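Local coordinates for protein putative non-ribosomal peptide synthetase (Actinomadura parvosata subsp. kistnae, PDB 6M7L) that probably acts in nonribosomal peptide assembly through a condensation-type domain, whose relatives join amino acids by amide bonds, at residues L262-S267 against E333-A338; T274-A279 against L410-L415; A281-R286 against A447-A452. All coordinates share one frame; numbering follows the deposited sequence.

Contact 1: residues L262-S267 against E333-A338; sequences LEAARS and EILGRA
Two helical segments pass each other at Ala265 and Leu335, whose CA atoms are 7.3 Å apart, the nearest backbone approach of the pair. Leu335 does the reaching. Its CB points toward segment 262-267, and CG lies anti to the backbone N (chi1 -154°). This sends the CD1 methyl out to the neighbouring helix. There CD1 rests against the peptide group that joins Ala264 to Ala265. It lies 3.8 Å from Ala264 O and 4.0 Å from Ala265 N. The Ala264 methyl is slightly farther, with CB 4.3 Å from Leu335 CD1. One branch of a leucine thus packs on a small patch of helix backbone flanked by alanines. No hydrogen bond crosses the contact. All three touching residues are buried. Helix 272-288 lies beside both partners in space. On one side the Ala265 methyl packs on that of Ala275, CB to CB 4.2 Å. On the other, Leu335 touches Thr274, Ile334 meets Ala278 and Met282, and Ala338 meets His277. The contact therefore joins helix 255-267 to helix 331-346 alongside that third helix.

Contact 2: residues T274-A279 against L410-L415; sequences TAVHAA and LWLKLL
Val276 holds CG1 anti to the backbone N (chi1 180°), and this places the CG1 methyl against Leu412 and Leu414 on the strand. Leu414 meets it by a different first torsion, with CG anti to the carbonyl carbon (chi1 -66°). The two leucines come from the same strand face, being two residues apart. The CB of Val276 points toward the strand, and those of both leucines point toward the helix. Leu412 offers CD2, which lies 4.0 Å from Val276 CG1. Leu414 offers CD1, at 3.9 Å from Val276 CG1. A single valine methyl is therefore shared by one methyl from each leucine, and the side chains cross obliquely. The backbones stay well apart: the closest CA atoms, those of Val276 and Leu414, are 9.3 Å from each other. Val276 also touches Leu376 and Leu378 of strand 374-380 and Leu427 of strand 424-434. Leu412 in turn touches Leu376, and Leu414 touches Leu427. Helix 272-288 thus lies over three strands of the four-stranded sheet. All three residues that meet across the contact are buried and hydrocarbon at their touching atoms. No hydrogen bond links the segments. The chemistry is that of a hydrophobic helix-on-sheet interface, which depends on shape and exclusion of water and not on directional bonds.

Contact 3: residues A281-R286 against A447-A452; sequences AMLLSR and AQRLVA
Leu283 makes every contact with segment 447-452, and all of them are apolar. Its two branches divide the work. CD2 goes to Leu450, 3.6 Å from Leu450 CB and 3.7 Å from Leu450 CD1. CD1 goes to Arg449, lying 3.8 Å from Arg449 CG. The Leu283 side chain has CG anti to the backbone N (chi1 -179°), which carries the fork out to the opposing helix. It meets the arginine side chain at about a right angle and the leucine side chain at a slant. The helices are close here, with Leu283 CA and Leu450 CA 6.7 Å apart. Arg449 contributes through the aliphatic start of its chain, CB and CG. Past its CG the chain turns, and no guanidinium atom touches Leu283.

Polar bonds play no part between the segments. Arg286 ties helix 272-288 to the last modelled residues, through NH2 to Leu465 O and, weakly, NH1 to Val468 O. Ser285 OG bonds Arg290 O, just past the helix.

Leu283 also touches Leu446 and Leu453. With Arg449 and Leu450 these are spaced i, i+3, i+4 and i+7 along helix 440-459. That spacing gives the four-residue hole of knobs-into-holes packing for this one knob, Leu283. Leu450 lies on Leu251 of the four-stranded sheet, consistent with both helices packing on that sheet's side. This agrees with the layered acyltransferase fold of condensation domains.

In the fold
Helix 272-288 runs through this set. Contacts 2 and 3 both use it, and contact 1 lies against it. Centres lie about 10 Å apart for contacts 2 and 3 and about 13 Å for contacts 1 and 2. All are buried contacts, though in contact 3 Arg449 is partly exposed. Contact 2 lies nearest the centre of the chain and contact 1 farthest from it. Contact 2 is helix on sheet; the others are helix on helix. Their chemistry differs: methyl on methyl in contact 2, a leucine methyl on alanine backbone in contact 1, and a leucine on a leucine and the aliphatic part of Arg449 in contact 3. Leu412 touches Leu450, joining contacts 2 and 3.

Contact 1: residues L262-S267 against E333-A338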
ATOM      1  N   LEU A 262      13.969  18.615 -16.152  1.00 69.62           N
ATOM      2  CA  LEU A 262      14.796  17.736 -15.332  1.00 63.08           C
ATOM      3  C   LEU A 262      16.275  17.961 -15.615  1.00 71.77           C
ATOM      4  O   LEU A 262      17.110  17.908 -14.702  1.00 69.89           O
ATOM      5  CB  LEU A 262      14.410  16.279 -15.587  1.00 62.86           C
ATOM      6  CG  LEU A 262      15.318  15.182 -15.026  1.00 58.00           C
ATOM      7  CD1 LEU A 262      15.432  15.291 -13.514  1.00 53.23           C
ATOM      8  CD2 LEU A 262      14.804  13.810 -15.431  1.00 57.18           C
ATOM      9  N   GLU A 263      16.616  18.225 -16.878  1.00 73.46           N
ATOM     10  CA  GLU A 263      17.993  18.532 -17.242  1.00 68.18           C
ATOM     11  C   GLU A 263      18.461  19.821 -16.574  1.00 72.17           C
ATOM     12  O   GLU A 263      19.534  19.864 -15.962  1.00 75.55           O
ATOM     13  CB  GLU A 263      18.100  18.631 -18.763  1.00 72.21           C
ATOM     14  CG  GLU A 263      19.490  18.832 -19.321  1.00 75.42           C
ATOM     15  CD  GLU A 263      19.499  18.753 -20.836  1.00 88.77           C
ATOM     16  OE1 GLU A 263      18.709  17.960 -21.395  1.00 90.68           O
ATOM     17  OE2 GLU A 263      20.280  19.490 -21.469  1.00 92.29           O
ATOM     18  N   ALA A 264      17.655  20.882 -16.674  1.00 69.65           N
ATOM     19  CA  ALA A 264      18.012  22.150 -16.045  1.00 68.25           C
ATOM     20  C   ALA A 264      17.975  22.054 -14.524  1.00 70.68           C
ATOM     21  O   ALA A 264      18.773  22.711 -13.844  1.00 66.68           O
ATOM     22  CB  ALA A 264      17.076  23.258 -16.528  1.00 66.88           C
ATOM     23  N   ALA A 265      17.061  21.251 -13.975  1.00 69.10           N
ATOM     24  CA  ALA A 265      17.016  21.060 -12.529  1.00 63.85           C
ATOM     25  C   ALA A 265      18.314  20.447 -12.022  1.00 70.19           C
ATOM     26  O   ALA A 265      18.929  20.960 -11.080  1.00 68.63           O
ATOM     27  CB  ALA A 265      15.821  20.185 -12.150  1.00 63.89           C
ATOM     28  N   ARG A 266      18.749  19.344 -12.642  1.00 73.34           N
ATOM     29  CA  ARG A 266      20.025  18.734 -12.276  1.00 61.93           C
ATOM     30  C   ARG A 266      21.175  19.717 -12.442  1.00 64.26           C
ATOM     31  O   ARG A 266      22.114  19.729 -11.637  1.00 67.17           O
ATOM     32  CB  ARG A 266      20.279  17.489 -13.124  1.00 61.94           C
ATOM     33  CG  ARG A 266      19.412  16.284 -12.806  1.00 60.58           C
ATOM     34  CD  ARG A 266      19.555  15.253 -13.917  1.00 59.51           C
ATOM     35  NE  ARG A 266      18.812  14.021 -13.667  1.00 57.66           N
ATOM     36  CZ  ARG A 266      18.500  13.145 -14.617  1.00 61.57           C
ATOM     37  NH1 ARG A 266      17.827  12.044 -14.317  1.00 63.77           N
ATOM     38  NH2 ARG A 266      18.853  13.380 -15.873  1.00 58.93           N
ATOM     39  N   SER A 267      21.120  20.550 -13.487  1.00 67.43           N
ATOM     40  CA  SER A 267      22.201  21.494 -13.750  1.00 68.57           C
ATOM     41  C   SER A 267      22.434  22.439 -12.578  1.00 71.07           C
ATOM     42  O   SER A 267      23.571  22.860 -12.340  1.00 76.61           O
ATOM     43  CB  SER A 267      21.902  22.290 -15.019  1.00 63.36           C
ATOM     44  OG  SER A 267      22.791  23.385 -15.156  1.00 73.84           O
ATOM     45  N   GLU A 333      18.552  31.223 -13.050  1.00 79.65           N
ATOM     46  CA  GLU A 333      18.772  31.994 -11.833  1.00 77.12           C
ATOM     47  C   GLU A 333      17.583  31.883 -10.888  1.00 73.14           C
ATOM     48  O   GLU A 333      17.760  31.805  -9.667  1.00 71.99           O
ATOM     49  CB  GLU A 333      19.053  33.454 -12.185  1.00 76.88           C
ATOM     50  CG  GLU A 333      19.470  34.314 -11.007  1.00 77.53           C
ATOM     51  CD  GLU A 333      19.896  35.705 -11.433  1.00 92.68           C
ATOM     52  OE1 GLU A 333      19.747  36.029 -12.632  1.00 90.70           O
ATOM     53  OE2 GLU A 333      20.383  36.472 -10.573  1.00 92.96           O
ATOM     54  N   ILE A 334      16.365  31.872 -11.434  1.00 74.71           N
ATOM     55  CA  ILE A 334      15.181  31.674 -10.603  1.00 75.44           C
ATOM     56  C   ILE A 334      15.165  30.260 -10.036  1.00 69.79           C
ATOM     57  O   ILE A 334      14.758  30.040  -8.888  1.00 64.12           O
ATOM     58  CB  ILE A 334      13.908  31.983 -11.412  1.00 73.30           C
ATOM     59  CG1 ILE A 334      13.923  33.442 -11.866  1.00 71.97           C
ATOM     60  CG2 ILE A 334      12.660  31.687 -10.596  1.00 65.26           C
ATOM     61  CD1 ILE A 334      12.791  33.816 -12.783  1.00 80.61           C
ATOM     62  N   LEU A 335      15.616  29.284 -10.826  1.00 71.43           N
ATOM     63  CA  LEU A 335      15.739  27.918 -10.328  1.00 71.31           C
ATOM     64  C   LEU A 335      16.675  27.859  -9.127  1.00 68.40           C
ATOM     65  O   LEU A 335      16.462  27.066  -8.203  1.00 68.25           O
ATOM     66  CB  LEU A 335      16.231  27.002 -11.449  1.00 69.11           C
ATOM     67  CG  LEU A 335      15.878  25.515 -11.395  1.00 73.47           C
ATOM     68  CD1 LEU A 335      15.910  24.934 -12.797  1.00 71.77           C
ATOM     69  CD2 LEU A 335      16.832  24.754 -10.488  1.00 77.66           C
ATOM     70  N   GLY A 336      17.712  28.696  -9.120  1.00 66.68           N
ATOM     71  CA  GLY A 336      18.599  28.742  -7.969  1.00 68.53           C
ATOM     72  C   GLY A 336      17.928  29.341  -6.749  1.00 68.04           C
ATOM     73  O   GLY A 336      18.034  28.805  -5.642  1.00 67.36           O
ATOM     74  N   ARG A 337      17.225  30.463  -6.935  1.00 68.23           N
ATOM     75  CA  ARG A 337      16.505  31.076  -5.823  1.00 68.96           C
ATOM     76  C   ARG A 337      15.447  30.130  -5.273  1.00 67.99           C
ATOM     77  O   ARG A 337      15.256  30.040  -4.054  1.00 66.69           O
ATOM     78  CB  ARG A 337      15.865  32.393  -6.268  1.00 70.23           C
ATOM     79  CG  ARG A 337      16.763  33.271  -7.120  1.00 69.08           C
ATOM     80  CD  ARG A 337      16.926  34.660  -6.526  1.00 73.86           C
ATOM     81  NE  ARG A 337      17.613  35.564  -7.445  1.00 77.73           N
ATOM     82  CZ  ARG A 337      17.022  36.559  -8.099  1.00 80.42           C
ATOM     83  NH1 ARG A 337      15.727  36.790  -7.929  1.00 77.68           N
ATOM     84  NH2 ARG A 337      17.727  37.328  -8.918  1.00 78.20           N
ATOM     85  N   ALA A 338      14.749  29.413  -6.158  1.00 65.55           N
ATOM     86  CA  ALA A 338      13.785  28.417  -5.705  1.00 62.12           C
ATOM     87  C   ALA A 338      14.472  27.307  -4.922  1.00 65.67           C
ATOM     88  O   ALA A 338      13.984  26.886  -3.866  1.00 64.93           O
ATOM     89  CB  ALA A 338      13.025  27.845  -6.901  1.00 56.16           C
TER

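Contact 2: residues T274-A279 against L410-L415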
ATOM      1  N   THR A 274      11.724  21.895  -8.004  1.00 63.27           N
ATOM      2  CA  THR A 274      12.361  23.197  -8.163  1.00 67.52           C
ATOM      3  C   THR A 274      12.142  23.752  -9.566  1.00 64.19           C
ATOM      4  O   THR A 274      11.980  24.964  -9.743  1.00 62.85           O
ATOM      5  CB  THR A 274      13.856  23.089  -7.855  1.00 67.76           C
ATOM      6  OG1 THR A 274      14.040  22.419  -6.602  1.00 67.40           O
ATOM      7  CG2 THR A 274      14.486  24.471  -7.776  1.00 65.45           C
ATOM      8  N   ALA A 275      12.126  22.877 -10.575  1.00 65.62           N
ATOM      9  CA  ALA A 275      11.918  23.339 -11.944  1.00 68.28           C
ATOM     10  C   ALA A 275      10.504  23.873 -12.143  1.00 62.44           C
ATOM     11  O   ALA A 275      10.315  24.925 -12.765  1.00 65.89           O
ATOM     12  CB  ALA A 275      12.209  22.207 -12.928  1.00 60.26           C
ATOM     13  N   VAL A 276       9.500  23.162 -11.628  1.00 64.18           N
ATOM     14  CA  VAL A 276       8.122  23.632 -11.751  1.00 61.87           C
ATOM     15  C   VAL A 276       7.877  24.818 -10.824  1.00 65.22           C
ATOM     16  O   VAL A 276       7.126  25.741 -11.159  1.00 61.46           O
ATOM     17  CB  VAL A 276       7.140  22.479 -11.475  1.00 56.68           C
ATOM     18  CG1 VAL A 276       5.699  22.961 -11.593  1.00 63.69           C
ATOM     19  CG2 VAL A 276       7.399  21.325 -12.429  1.00 56.60           C
ATOM     20  N   HIS A 277       8.504  24.809  -9.643  1.00 63.20           N
ATOM     21  CA  HIS A 277       8.414  25.949  -8.735  1.00 57.19           C
ATOM     22  C   HIS A 277       8.895  27.225  -9.416  1.00 61.61           C
ATOM     23  O   HIS A 277       8.227  28.263  -9.355  1.00 63.64           O
ATOM     24  CB  HIS A 277       9.231  25.658  -7.473  1.00 60.47           C
ATOM     25  CG  HIS A 277       9.192  26.744  -6.442  1.00 58.89           C
ATOM     26  ND1 HIS A 277       8.524  27.935  -6.625  1.00 62.43           N
ATOM     27  CD2 HIS A 277       9.747  26.812  -5.208  1.00 58.99           C
ATOM     28  CE1 HIS A 277       8.672  28.692  -5.552  1.00 66.69           C
ATOM     29  NE2 HIS A 277       9.409  28.032  -4.676  1.00 54.64           N
ATOM     30  N   ALA A 278      10.052  27.160 -10.078  1.00 66.32           N
ATOM     31  CA  ALA A 278      10.585  28.335 -10.759  1.00 64.85           C
ATOM     32  C   ALA A 278       9.665  28.777 -11.890  1.00 66.45           C
ATOM     33  O   ALA A 278       9.373  29.969 -12.038  1.00 60.50           O
ATOM     34  CB  ALA A 278      11.992  28.045 -11.284  1.00 59.95           C
ATOM     35  N   ALA A 279       9.194  27.823 -12.699  1.00 63.69           N
ATOM     36  CA  ALA A 279       8.294  28.159 -13.798  1.00 69.00           C
ATOM     37  C   ALA A 279       7.020  28.816 -13.283  1.00 65.04           C
ATOM     38  O   ALA A 279       6.609  29.872 -13.775  1.00 65.87           O
ATOM     39  CB  ALA A 279       7.967  26.905 -14.606  1.00 56.68           C
ATOM     40  N   LEU A 410      -5.232  28.321  -6.120  1.00 54.53           N
ATOM     41  CA  LEU A 410      -4.697  27.368  -7.077  1.00 53.47           C
ATOM     42  C   LEU A 410      -3.853  26.340  -6.341  1.00 56.78           C
ATOM     43  O   LEU A 410      -3.059  26.688  -5.463  1.00 52.42           O
ATOM     44  CB  LEU A 410      -3.861  28.074  -8.148  1.00 52.49           C
ATOM     45  CG  LEU A 410      -4.624  29.078  -9.012  1.00 51.68           C
ATOM     46  CD1 LEU A 410      -3.664  30.003  -9.739  1.00 48.66           C
ATOM     47  CD2 LEU A 410      -5.528  28.347  -9.993  1.00 52.40           C
ATOM     48  N   TRP A 411      -4.036  25.073  -6.700  1.00 50.93           N
ATOM     49  CA  TRP A 411      -3.257  23.976  -6.133  1.00 46.58           C
ATOM     50  C   TRP A 411      -2.811  23.095  -7.294  1.00 50.98           C
ATOM     51  O   TRP A 411      -3.599  22.307  -7.825  1.00 53.15           O
ATOM     52  CB  TRP A 411      -4.066  23.188  -5.107  1.00 48.12           C
ATOM     53  CG  TRP A 411      -3.204  22.419  -4.156  1.00 54.32           C
ATOM     54  CD1 TRP A 411      -1.842  22.343  -4.166  1.00 50.82           C
ATOM     55  CD2 TRP A 411      -3.642  21.622  -3.048  1.00 48.31           C
ATOM     56  NE1 TRP A 411      -1.404  21.552  -3.134  1.00 49.28           N
ATOM     57  CE2 TRP A 411      -2.488  21.092  -2.435  1.00 47.17           C
ATOM     58  CE3 TRP A 411      -4.895  21.303  -2.518  1.00 44.53           C
ATOM     59  CZ2 TRP A 411      -2.549  20.264  -1.317  1.00 46.36           C
ATOM     60  CZ3 TRP A 411      -4.955  20.479  -1.410  1.00 51.16           C
ATOM     61  CH2 TRP A 411      -3.788  19.969  -0.821  1.00 48.50           C
ATOM     62  N   LEU A 412      -1.551  23.235  -7.692  1.00 47.10           N
ATOM     63  CA  LEU A 412      -0.998  22.476  -8.807  1.00 53.45           C
ATOM     64  C   LEU A 412      -0.415  21.171  -8.272  1.00 49.43           C
ATOM     65  O   LEU A 412       0.596  21.178  -7.564  1.00 50.15           O
ATOM     66  CB  LEU A 412       0.055  23.299  -9.542  1.00 47.28           C
ATOM     67  CG  LEU A 412       0.744  22.599 -10.712  1.00 58.55           C
ATOM     68  CD1 LEU A 412      -0.274  22.130 -11.744  1.00 55.51           C
ATOM     69  CD2 LEU A 412       1.765  23.528 -11.340  1.00 50.86           C
ATOM     70  N   LYS A 413      -1.054  20.056  -8.613  1.00 46.84           N
ATOM     71  CA  LYS A 413      -0.625  18.727  -8.199  1.00 50.15           C
ATOM     72  C   LYS A 413      -0.171  17.960  -9.433  1.00 52.59           C
ATOM     73  O   LYS A 413      -0.976  17.703 -10.333  1.00 53.58           O
ATOM     74  CB  LYS A 413      -1.762  17.985  -7.496  1.00 47.75           C
ATOM     75  CG  LYS A 413      -2.344  18.716  -6.299  1.00 53.57           C
ATOM     76  CD  LYS A 413      -3.741  18.200  -5.979  1.00 51.37           C
ATOM     77  CE  LYS A 413      -4.162  18.575  -4.570  1.00 51.01           C
ATOM     78  NZ  LYS A 413      -5.598  18.286  -4.309  1.00 60.86           N
ATOM     79  N   LEU A 414       1.107  17.592  -9.475  1.00 48.49           N
ATOM     80  CA  LEU A 414       1.689  16.970 -10.655  1.00 58.18           C
ATOM     81  C   LEU A 414       2.375  15.660 -10.295  1.00 59.62           C
ATOM     82  O   LEU A 414       2.969  15.529  -9.220  1.00 55.25           O
ATOM     83  CB  LEU A 414       2.690  17.910 -11.335  1.00 57.92           C
ATOM     84  CG  LEU A 414       2.071  19.166 -11.946  1.00 54.31           C
ATOM     85  CD1 LEU A 414       3.145  20.148 -12.375  1.00 53.79           C
ATOM     86  CD2 LEU A 414       1.188  18.787 -13.120  1.00 54.55           C
ATOM     87  N   LEU A 415       2.280  14.693 -11.204  1.00 60.39           N
ATOM     88  CA  LEU A 415       2.977  13.420 -11.087  1.00 62.96           C
ATOM     89  C   LEU A 415       4.237  13.455 -11.941  1.00 67.01           C
ATOM     90  O   LEU A 415       4.174  13.751 -13.140  1.00 65.14           O
ATOM     91  CB  LEU A 415       2.081  12.259 -11.516  1.00 66.09           C
ATOM     92  CG  LEU A 415       1.100  11.716 -10.477  1.00 75.52           C
ATOM     93  CD1 LEU A 415       0.120  10.756 -11.130  1.00 75.82           C
ATOM     94  CD2 LEU A 415       1.853  11.027  -9.350  1.00 79.51           C
TER

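Contact 3: residues A281-R286 against A447-A452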
ATOM      1  N   ALA A 281       6.574  30.330 -10.483  1.00 67.61           N
ATOM      2  CA  ALA A 281       6.909  31.629  -9.910  1.00 60.18           C
ATOM      3  C   ALA A 281       7.043  32.700 -10.986  1.00 67.91           C
ATOM      4  O   ALA A 281       6.735  33.871 -10.738  1.00 64.94           O
ATOM      5  CB  ALA A 281       8.201  31.523  -9.099  1.00 59.72           C
ATOM      6  N   MET A 282       7.503  32.323 -12.181  1.00 70.72           N
ATOM      7  CA  MET A 282       7.557  33.278 -13.281  1.00 65.46           C
ATOM      8  C   MET A 282       6.159  33.619 -13.777  1.00 72.19           C
ATOM      9  O   MET A 282       5.845  34.791 -14.014  1.00 78.53           O
ATOM     10  CB  MET A 282       8.406  32.720 -14.425  1.00 70.58           C
ATOM     11  CG  MET A 282       9.829  32.374 -14.026  1.00 73.54           C
ATOM     12  SD  MET A 282      10.820  31.719 -15.383  1.00 79.50           S
ATOM     13  CE  MET A 282      11.016  33.177 -16.399  1.00 81.67           C
ATOM     14  N   LEU A 283       5.306  32.604 -13.933  1.00 69.07           N
ATOM     15  CA  LEU A 283       3.956  32.830 -14.438  1.00 68.50           C
ATOM     16  C   LEU A 283       3.167  33.743 -13.509  1.00 68.38           C
ATOM     17  O   LEU A 283       2.555  34.721 -13.953  1.00 69.42           O
ATOM     18  CB  LEU A 283       3.236  31.493 -14.617  1.00 65.69           C
ATOM     19  CG  LEU A 283       1.816  31.568 -15.173  1.00 70.80           C
ATOM     20  CD1 LEU A 283       1.828  32.075 -16.606  1.00 75.09           C
ATOM     21  CD2 LEU A 283       1.150  30.211 -15.087  1.00 67.45           C
ATOM     22  N   LEU A 284       3.165  33.434 -12.211  1.00 64.48           N
ATOM     23  CA  LEU A 284       2.450  34.275 -11.258  1.00 67.43           C
ATOM     24  C   LEU A 284       3.052  35.670 -11.183  1.00 68.05           C
ATOM     25  O   LEU A 284       2.324  36.650 -10.987  1.00 69.48           O
ATOM     26  CB  LEU A 284       2.453  33.625  -9.876  1.00 63.16           C
ATOM     27  CG  LEU A 284       1.761  32.266  -9.771  1.00 60.04           C
ATOM     28  CD1 LEU A 284       1.696  31.819  -8.319  1.00 53.47           C
ATOM     29  CD2 LEU A 284       0.371  32.324 -10.385  1.00 56.59           C
ATOM     30  N   SER A 285       4.373  35.780 -11.336  1.00 69.80           N
ATOM     31  CA  SER A 285       5.018  37.087 -11.294  1.00 71.15           C
ATOM     32  C   SER A 285       4.510  37.988 -12.410  1.00 76.86           C
ATOM     33  O   SER A 285       4.247  39.175 -12.188  1.00 79.58           O
ATOM     34  CB  SER A 285       6.535  36.926 -11.392  1.00 72.45           C
ATOM     35  OG  SER A 285       7.192  38.177 -11.307  1.00 71.49           O
ATOM     36  N   ARG A 286       4.360  37.440 -13.616  1.00 79.30           N
ATOM     37  CA  ARG A 286       3.912  38.245 -14.747  1.00 76.34           C
ATOM     38  C   ARG A 286       2.404  38.463 -14.722  1.00 77.23           C
ATOM     39  O   ARG A 286       1.925  39.539 -15.096  1.00 80.07           O
ATOM     40  CB  ARG A 286       4.342  37.583 -16.056  1.00 71.58           C
ATOM     41  CG  ARG A 286       5.847  37.570 -16.266  1.00 73.98           C
ATOM     42  CD  ARG A 286       6.322  38.882 -16.864  1.00 72.91           C
ATOM     43  NE  ARG A 286       5.824  39.050 -18.226  1.00 81.23           N
ATOM     44  CZ  ARG A 286       6.451  38.599 -19.307  1.00 84.41           C
ATOM     45  NH1 ARG A 286       5.926  38.790 -20.510  1.00 87.32           N
ATOM     46  NH2 ARG A 286       7.603  37.955 -19.186  1.00 90.93           N
ATOM     47  N   ALA A 447      -3.787  26.808 -17.065  1.00 63.36           N
ATOM     48  CA  ALA A 447      -3.040  25.575 -17.281  1.00 66.63           C
ATOM     49  C   ALA A 447      -2.282  25.621 -18.602  1.00 70.63           C
ATOM     50  O   ALA A 447      -1.089  25.298 -18.659  1.00 74.76           O
ATOM     51  CB  ALA A 447      -3.987  24.375 -17.243  1.00 67.76           C
ATOM     52  N   GLN A 448      -2.959  26.030 -19.676  1.00 75.52           N
ATOM     53  CA  GLN A 448      -2.296  26.148 -20.970  1.00 73.94           C
ATOM     54  C   GLN A 448      -1.184  27.189 -20.926  1.00 75.18           C
ATOM     55  O   GLN A 448      -0.132  27.012 -21.554  1.00 71.46           O
ATOM     56  CB  GLN A 448      -3.325  26.486 -22.050  1.00 70.57           C
ATOM     57  CG  GLN A 448      -2.739  26.816 -23.410  1.00 78.92           C
ATOM     58  CD  GLN A 448      -2.550  28.306 -23.615  1.00 82.62           C
ATOM     59  OE1 GLN A 448      -3.410  29.108 -23.250  1.00 83.40           O
ATOM     60  NE2 GLN A 448      -1.418  28.685 -24.199  1.00 86.36           N
ATOM     61  N   ARG A 449      -1.391  28.275 -20.178  1.00 78.59           N
ATOM     62  CA  ARG A 449      -0.370  29.313 -20.073  1.00 75.20           C
ATOM     63  C   ARG A 449       0.870  28.797 -19.354  1.00 76.15           C
ATOM     64  O   ARG A 449       1.997  29.171 -19.702  1.00 79.67           O
ATOM     65  CB  ARG A 449      -0.938  30.535 -19.352  1.00 76.94           C
ATOM     66  CG  ARG A 449      -0.305  31.855 -19.760  1.00 91.01           C
ATOM     67  CD  ARG A 449      -1.318  32.762 -20.451  1.00 95.46           C
ATOM     68  NE  ARG A 449      -2.284  33.331 -19.515  1.00 98.82           N
ATOM     69  CZ  ARG A 449      -3.350  34.039 -19.878  1.00102.60           C
ATOM     70  NH1 ARG A 449      -4.174  34.522 -18.958  1.00 97.53           N
ATOM     71  NH2 ARG A 449      -3.595  34.260 -21.162  1.00100.91           N
ATOM     72  N   LEU A 450       0.686  27.936 -18.350  1.00 73.48           N
ATOM     73  CA  LEU A 450       1.829  27.384 -17.630  1.00 74.33           C
ATOM     74  C   LEU A 450       2.552  26.325 -18.453  1.00 71.40           C
ATOM     75  O   LEU A 450       3.787  26.264 -18.441  1.00 67.84           O
ATOM     76  CB  LEU A 450       1.379  26.794 -16.294  1.00 68.07           C
ATOM     77  CG  LEU A 450       2.503  26.193 -15.449  1.00 67.53           C
ATOM     78  CD1 LEU A 450       3.420  27.277 -14.901  1.00 67.72           C
ATOM     79  CD2 LEU A 450       1.932  25.353 -14.331  1.00 64.44           C
ATOM     80  N   VAL A 451       1.801  25.480 -19.164  1.00 70.83           N
ATOM     81  CA  VAL A 451       2.416  24.488 -20.041  1.00 67.07           C
ATOM     82  C   VAL A 451       3.288  25.172 -21.085  1.00 73.71           C
ATOM     83  O   VAL A 451       4.393  24.710 -21.392  1.00 72.95           O
ATOM     84  CB  VAL A 451       1.331  23.611 -20.695  1.00 61.82           C
ATOM     85  CG1 VAL A 451       1.933  22.736 -21.784  1.00 66.63           C
ATOM     86  CG2 VAL A 451       0.643  22.757 -19.645  1.00 62.55           C
ATOM     87  N   ALA A 452       2.808  26.288 -21.640  1.00 76.47           N
ATOM     88  CA  ALA A 452       3.620  27.063 -22.570  1.00 70.27           C
ATOM     89  C   ALA A 452       4.891  27.561 -21.895  1.00 72.14           C
ATOM     90  O   ALA A 452       5.992  27.436 -22.445  1.00 80.20           O
ATOM     91  CB  ALA A 452       2.808  28.234 -23.126  1.00 67.38           C
TER